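Local coordinates for protein trans-isoprenyl diphosphate synthase (Caulobacter crescentus, PDB 3OYR) that probably makes all-trans-octaprenyl diphosphate, the precursor of quinone side chains, by adding isopentenyl diphosphate units to farnesyl diphosphate in a metal-dependent reaction, at residues 72-80 and 324-333. Numbering follows the deposited sequence.
Sequences MTVAAARLA and FPANDWREAL
Trp329 packs its indole as a knob into a hole on helix 68-79 formed by Val74, Ala75, Arg78 and Leu79. CB of Arg78 lies over one face of the indole, 3.4 Å from Trp329 CE2, in a CH-pi contact with the five-membered ring. Arg78 turns at chi2 (-61°), its CG lies 3.5 Å from Trp329 CZ2, and its NH2 goes on to a salt bridge with Asp34 of helix 25-45. Ala75 and Val74 meet the six-membered ring obliquely.

A second apolar group centres on Leu79. With CG anti to the backbone N (chi1 -168°), the Leu79 branches extend toward Phe324, Asn327 and Leu333. Leu79 CD2 sits over one face of the Phe324 ring, 4.1 Å from its centroid, and touches Leu333 CD1. Leu79 CD1 rests 3.6 Å from Asn327 OD1. Leu333 CD2 packs on Ala75 CB at 3.6 Å. Phe324 also touches helix 211-238.

Two hydrogen bonds within 324-333 shape the start of the helix. Asn327 is the N-cap of helix 328-342: its OD1 accepts from Arg330 N at 2.9 Å in a nearly straight bond. Arg330 NH1 donates to Phe324 O at 2.8 Å, tying the helix start back to the preceding loop.

Cutting Trp329 back to an alanine removes the indole, which would probably open a gap among Val74, Ala75 and Arg78 and leave the arginine's CB without its aromatic face.

No hydrogen bond joins the two segments. Here the start of helix 328-342 meets helix 68-79, in this largely helical isoprenoid synthase fold, through shape and apolar contact, away from the diphosphate and metal sites.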
ATOM      1  N   MET B  72      -8.189 -10.338  16.972  1.00 29.66           N
ATOM      2  CA  MET B  72      -7.763  -9.460  18.060  0.50 31.42           C
ATOM      3  C   MET B  72      -8.553  -8.155  18.095  1.00 28.89           C
ATOM      4  O   MET B  72      -8.893  -7.690  19.174  1.00 33.80           O
ATOM      5  CB  MET B  72      -6.252  -9.238  18.036  0.50 31.48           C
ATOM      6  CG  MET B  72      -5.522 -10.412  18.650  0.50 34.44           C
ATOM      7  SD  MET B  72      -3.793 -10.497  18.189  0.50 17.92           S
ATOM      8  CE  MET B  72      -3.264  -8.929  18.916  0.50 21.23           C
ATOM      9  N   THR B  73      -8.868  -7.595  16.927  1.00 28.93           N
ATOM     10  CA  THR B  73      -9.745  -6.437  16.856  1.00 26.94           C
ATOM     11  C   THR B  73     -11.094  -6.791  17.480  1.00 22.15           C
ATOM     12  O   THR B  73     -11.611  -6.036  18.318  1.00 27.58           O
ATOM     13  CB  THR B  73      -9.970  -5.972  15.396  1.00 28.34           C
ATOM     14  OG1 THR B  73      -8.714  -5.659  14.793  1.00 23.52           O
ATOM     15  CG2 THR B  73     -10.903  -4.734  15.340  1.00 23.14           C
ATOM     16  N   VAL B  74     -11.653  -7.932  17.079  1.00 25.45           N
ATOM     17  CA  VAL B  74     -12.924  -8.411  17.643  1.00 29.19           C
ATOM     18  C   VAL B  74     -12.821  -8.596  19.170  1.00 27.77           C
ATOM     19  O   VAL B  74     -13.603  -8.016  19.932  1.00 27.42           O
ATOM     20  CB  VAL B  74     -13.432  -9.704  16.937  1.00 26.79           C
ATOM     21  CG1 VAL B  74     -14.555 -10.338  17.761  1.00 26.44           C
ATOM     22  CG2 VAL B  74     -13.909  -9.377  15.522  1.00 21.91           C
ATOM     23  N   ALA B  75     -11.834  -9.368  19.606  1.00 27.24           N
ATOM     24  CA  ALA B  75     -11.591  -9.564  21.055  1.00 30.61           C
ATOM     25  C   ALA B  75     -11.443  -8.264  21.857  1.00 33.89           C
ATOM     26  O   ALA B  75     -12.030  -8.123  22.951  1.00 34.47           O
ATOM     27  CB  ALA B  75     -10.379 -10.472  21.286  1.00 27.02           C
ATOM     28  N   ALA B  76     -10.693  -7.309  21.302  1.00 31.28           N
ATOM     29  CA  ALA B  76     -10.444  -6.047  21.987  1.00 24.92           C
ATOM     30  C   ALA B  76     -11.709  -5.232  22.105  1.00 30.31           C
ATOM     31  O   ALA B  76     -11.944  -4.607  23.137  1.00 27.37           O
ATOM     32  CB  ALA B  76      -9.382  -5.238  21.267  1.00 24.33           C
ATOM     33  N   ALA B  77     -12.521  -5.239  21.048  1.00 23.04           N
ATOM     34  CA  ALA B  77     -13.781  -4.489  21.060  1.00 31.23           C
ATOM     35  C   ALA B  77     -14.785  -5.029  22.090  1.00 29.11           C
ATOM     36  O   ALA B  77     -15.419  -4.258  22.836  1.00 31.24           O
ATOM     37  CB  ALA B  77     -14.394  -4.448  19.653  1.00 22.33           C
ATOM     38  N   ARG B  78     -14.926  -6.351  22.129  1.00 27.03           N
ATOM     39  CA  ARG B  78     -15.813  -7.006  23.099  1.00 33.15           C
ATOM     40  C   ARG B  78     -15.303  -6.924  24.543  1.00 38.55           C
ATOM     41  O   ARG B  78     -16.101  -6.741  25.467  1.00 38.07           O
ATOM     42  CB  ARG B  78     -16.046  -8.468  22.708  1.00 34.23           C
ATOM     43  CG  ARG B  78     -16.805  -8.668  21.377  1.00 36.80           C
ATOM     44  CD  ARG B  78     -18.190  -8.052  21.435  1.00 43.16           C
ATOM     45  NE  ARG B  78     -18.945  -8.161  20.180  1.00 42.58           N
ATOM     46  CZ  ARG B  78     -20.055  -7.470  19.918  1.00 32.90           C
ATOM     47  NH1 ARG B  78     -20.535  -6.622  20.814  1.00 42.22           N
ATOM     48  NH2 ARG B  78     -20.686  -7.617  18.760  1.00 40.71           N
ATOM     49  N   LEU B  79     -13.987  -7.050  24.735  1.00 37.99           N
ATOM     50  CA  LEU B  79     -13.381  -6.885  26.068  1.00 37.57           C
ATOM     51  C   LEU B  79     -13.592  -5.461  26.564  1.00 41.19           C
ATOM     52  O   LEU B  79     -13.971  -5.255  27.720  1.00 36.39           O
ATOM     53  CB  LEU B  79     -11.888  -7.266  26.084  1.00 44.46           C
ATOM     54  CG  LEU B  79     -11.150  -7.415  27.433  1.00 44.39           C
ATOM     55  CD1 LEU B  79     -11.895  -8.320  28.425  1.00 31.28           C
ATOM     56  CD2 LEU B  79      -9.717  -7.920  27.241  1.00 38.58           C
ATOM     57  N   ALA B  80     -13.405  -4.481  25.673  1.00 40.08           N
ATOM     58  CA  ALA B  80     -13.685  -3.088  26.016  1.00 42.93           C
ATOM     59  C   ALA B  80     -15.184  -2.757  26.122  1.00 45.45           C
ATOM     60  O   ALA B  80     -15.547  -1.663  26.538  1.00 53.34           O
ATOM     61  CB  ALA B  80     -12.972  -2.131  25.061  1.00 37.56           C
ATOM     62  N   PHE B 324      -8.387  -5.797  33.301  1.00 31.64           N
ATOM     63  CA  PHE B 324      -9.673  -6.277  32.807  1.00 34.89           C
ATOM     64  C   PHE B 324     -10.249  -7.348  33.730  1.00 34.67           C
ATOM     65  O   PHE B 324      -9.487  -8.038  34.395  1.00 39.87           O
ATOM     66  CB  PHE B 324      -9.550  -6.760  31.360  1.00 32.89           C
ATOM     67  CG  PHE B 324      -9.297  -5.644  30.387  1.00 34.02           C
ATOM     68  CD1 PHE B 324      -8.005  -5.394  29.919  1.00 39.02           C
ATOM     69  CD2 PHE B 324     -10.347  -4.834  29.947  1.00 34.61           C
ATOM     70  CE1 PHE B 324      -7.764  -4.354  29.031  1.00 45.63           C
ATOM     71  CE2 PHE B 324     -10.113  -3.794  29.058  1.00 40.11           C
ATOM     72  CZ  PHE B 324      -8.818  -3.549  28.601  1.00 31.76           C
ATOM     73  N   PRO B 325     -11.592  -7.460  33.795  1.00 41.83           N
ATOM     74  CA  PRO B 325     -12.230  -8.582  34.496  1.00 47.30           C
ATOM     75  C   PRO B 325     -11.769  -9.918  33.937  1.00 46.32           C
ATOM     76  O   PRO B 325     -11.550 -10.040  32.722  1.00 38.23           O
ATOM     77  CB  PRO B 325     -13.718  -8.405  34.177  1.00 50.41           C
ATOM     78  CG  PRO B 325     -13.884  -6.958  33.863  1.00 53.48           C
ATOM     79  CD  PRO B 325     -12.584  -6.499  33.268  1.00 47.44           C
ATOM     80  N   ALA B 326     -11.619 -10.908  34.814  1.00 44.12           N
ATOM     81  CA  ALA B 326     -11.204 -12.232  34.398  1.00 46.39           C
ATOM     82  C   ALA B 326     -12.400 -12.976  33.793  1.00 50.87           C
ATOM     83  O   ALA B 326     -12.964 -13.870  34.423  1.00 52.50           O
ATOM     84  CB  ALA B 326     -10.600 -13.009  35.580  1.00 50.82           C
ATOM     85  N   ASN B 327     -12.781 -12.590  32.571  1.00 46.06           N
ATOM     86  CA  ASN B 327     -13.885 -13.229  31.853  1.00 40.95           C
ATOM     87  C   ASN B 327     -13.378 -14.141  30.732  1.00 37.02           C
ATOM     88  O   ASN B 327     -12.180 -14.394  30.637  1.00 32.31           O
ATOM     89  CB  ASN B 327     -14.875 -12.176  31.339  1.00 43.62           C
ATOM     90  CG  ASN B 327     -14.234 -11.150  30.404  1.00 41.94           C
ATOM     91  OD1 ASN B 327     -13.264 -11.423  29.687  1.00 32.79           O
ATOM     92  ND2 ASN B 327     -14.801  -9.968  30.396  1.00 34.09           N
ATOM     93  N   ASP B 328     -14.281 -14.614  29.879  1.00 37.20           N
ATOM     94  CA  ASP B 328     -13.913 -15.535  28.789  1.00 41.76           C
ATOM     95  C   ASP B 328     -13.061 -14.888  27.700  1.00 34.23           C
ATOM     96  O   ASP B 328     -12.149 -15.521  27.166  1.00 35.95           O
ATOM     97  CB  ASP B 328     -15.166 -16.173  28.156  1.00 45.03           C
ATOM     98  CG  ASP B 328     -15.809 -17.217  29.055  1.00 63.37           C
ATOM     99  OD1 ASP B 328     -17.058 -17.277  29.102  1.00 75.17           O
ATOM    100  OD2 ASP B 328     -15.064 -17.983  29.706  1.00 68.33           O
ATOM    101  N   TRP B 329     -13.371 -13.638  27.380  1.00 29.35           N
ATOM    102  CA  TRP B 329     -12.619 -12.868  26.391  1.00 34.94           C
ATOM    103  C   TRP B 329     -11.190 -12.699  26.870  1.00 35.01           C
ATOM    104  O   TRP B 329     -10.237 -12.961  26.118  1.00 29.08           O
ATOM    105  CB  TRP B 329     -13.254 -11.494  26.178  1.00 31.82           C
ATOM    106  CG  TRP B 329     -14.457 -11.537  25.315  1.00 35.96           C
ATOM    107  CD1 TRP B 329     -15.742 -11.294  25.695  1.00 34.74           C
ATOM    108  CD2 TRP B 329     -14.499 -11.861  23.921  1.00 33.84           C
ATOM    109  NE1 TRP B 329     -16.584 -11.439  24.622  1.00 45.15           N
ATOM    110  CE2 TRP B 329     -15.851 -11.794  23.521  1.00 31.26           C
ATOM    111  CE3 TRP B 329     -13.523 -12.208  22.967  1.00 18.89           C
ATOM    112  CZ2 TRP B 329     -16.257 -12.046  22.202  1.00 29.95           C
ATOM    113  CZ3 TRP B 329     -13.925 -12.446  21.661  1.00 32.38           C
ATOM    114  CH2 TRP B 329     -15.281 -12.357  21.291  1.00 29.93           C
ATOM    115  N   ARG B 330     -11.042 -12.309  28.136  1.00 28.28           N
ATOM    116  CA  ARG B 330      -9.683 -12.181  28.711  1.00 35.80           C
ATOM    117  C   ARG B 330      -8.889 -13.496  28.710  1.00 35.93           C
ATOM    118  O   ARG B 330      -7.724 -13.520  28.284  1.00 32.01           O
ATOM    119  CB  ARG B 330      -9.665 -11.530  30.093  1.00 32.56           C
ATOM    120  CG  ARG B 330      -8.348 -10.783  30.309  1.00 39.10           C
ATOM    121  CD  ARG B 330      -8.131 -10.316  31.723  1.00 30.85           C
ATOM    122  NE  ARG B 330      -7.681 -11.415  32.562  1.00 39.96           N
ATOM    123  CZ  ARG B 330      -7.528 -11.336  33.878  1.00 51.59           C
ATOM    124  NH1 ARG B 330      -7.795 -10.203  34.526  1.00 48.48           N
ATOM    125  NH2 ARG B 330      -7.108 -12.400  34.544  1.00 50.37           N
ATOM    126  N   GLU B 331      -9.527 -14.584  29.138  1.00 37.13           N
ATOM    127  CA  GLU B 331      -8.907 -15.909  29.077  1.00 31.99           C
ATOM    128  C   GLU B 331      -8.522 -16.359  27.663  1.00 32.07           C
ATOM    129  O   GLU B 331      -7.472 -16.995  27.459  1.00 28.52           O
ATOM    130  CB  GLU B 331      -9.845 -16.947  29.708  1.00 41.45           C
ATOM    131  CG  GLU B 331      -9.352 -18.400  29.638  1.00 55.30           C
ATOM    132  CD  GLU B 331      -8.915 -18.972  30.981  1.00 78.91           C
ATOM    133  OE1 GLU B 331      -8.254 -20.036  30.972  1.00 86.04           O
ATOM    134  OE2 GLU B 331      -9.230 -18.376  32.038  1.00 82.17           O
ATOM    135  N   ALA B 332      -9.384 -16.065  26.693  1.00 34.86           N
ATOM    136  CA  ALA B 332      -9.107 -16.341  25.276  1.00 35.09           C
ATOM    137  C   ALA B 332      -7.846 -15.601  24.800  1.00 30.65           C
ATOM    138  O   ALA B 332      -7.005 -16.158  24.082  1.00 25.03           O
ATOM    139  CB  ALA B 332     -10.315 -15.960  24.417  1.00 27.86           C
ATOM    140  N   LEU B 333      -7.695 -14.358  25.230  1.00 24.47           N
ATOM    141  CA  LEU B 333      -6.501 -13.571  24.862  1.00 26.08           C
ATOM    142  C   LEU B 333      -5.238 -14.032  25.588  1.00 27.80           C
ATOM    143  O   LEU B 333      -4.128 -13.966  25.053  1.00 32.33           O
ATOM    144  CB  LEU B 333      -6.748 -12.086  25.082  1.00 26.98           C
ATOM    145  CG  LEU B 333      -7.726 -11.454  24.088  1.00 29.94           C
ATOM    146  CD1 LEU B 333      -7.792  -9.983  24.331  1.00 26.01           C
ATOM    147  CD2 LEU B 333      -7.291 -11.731  22.648  1.00 21.34           C
TER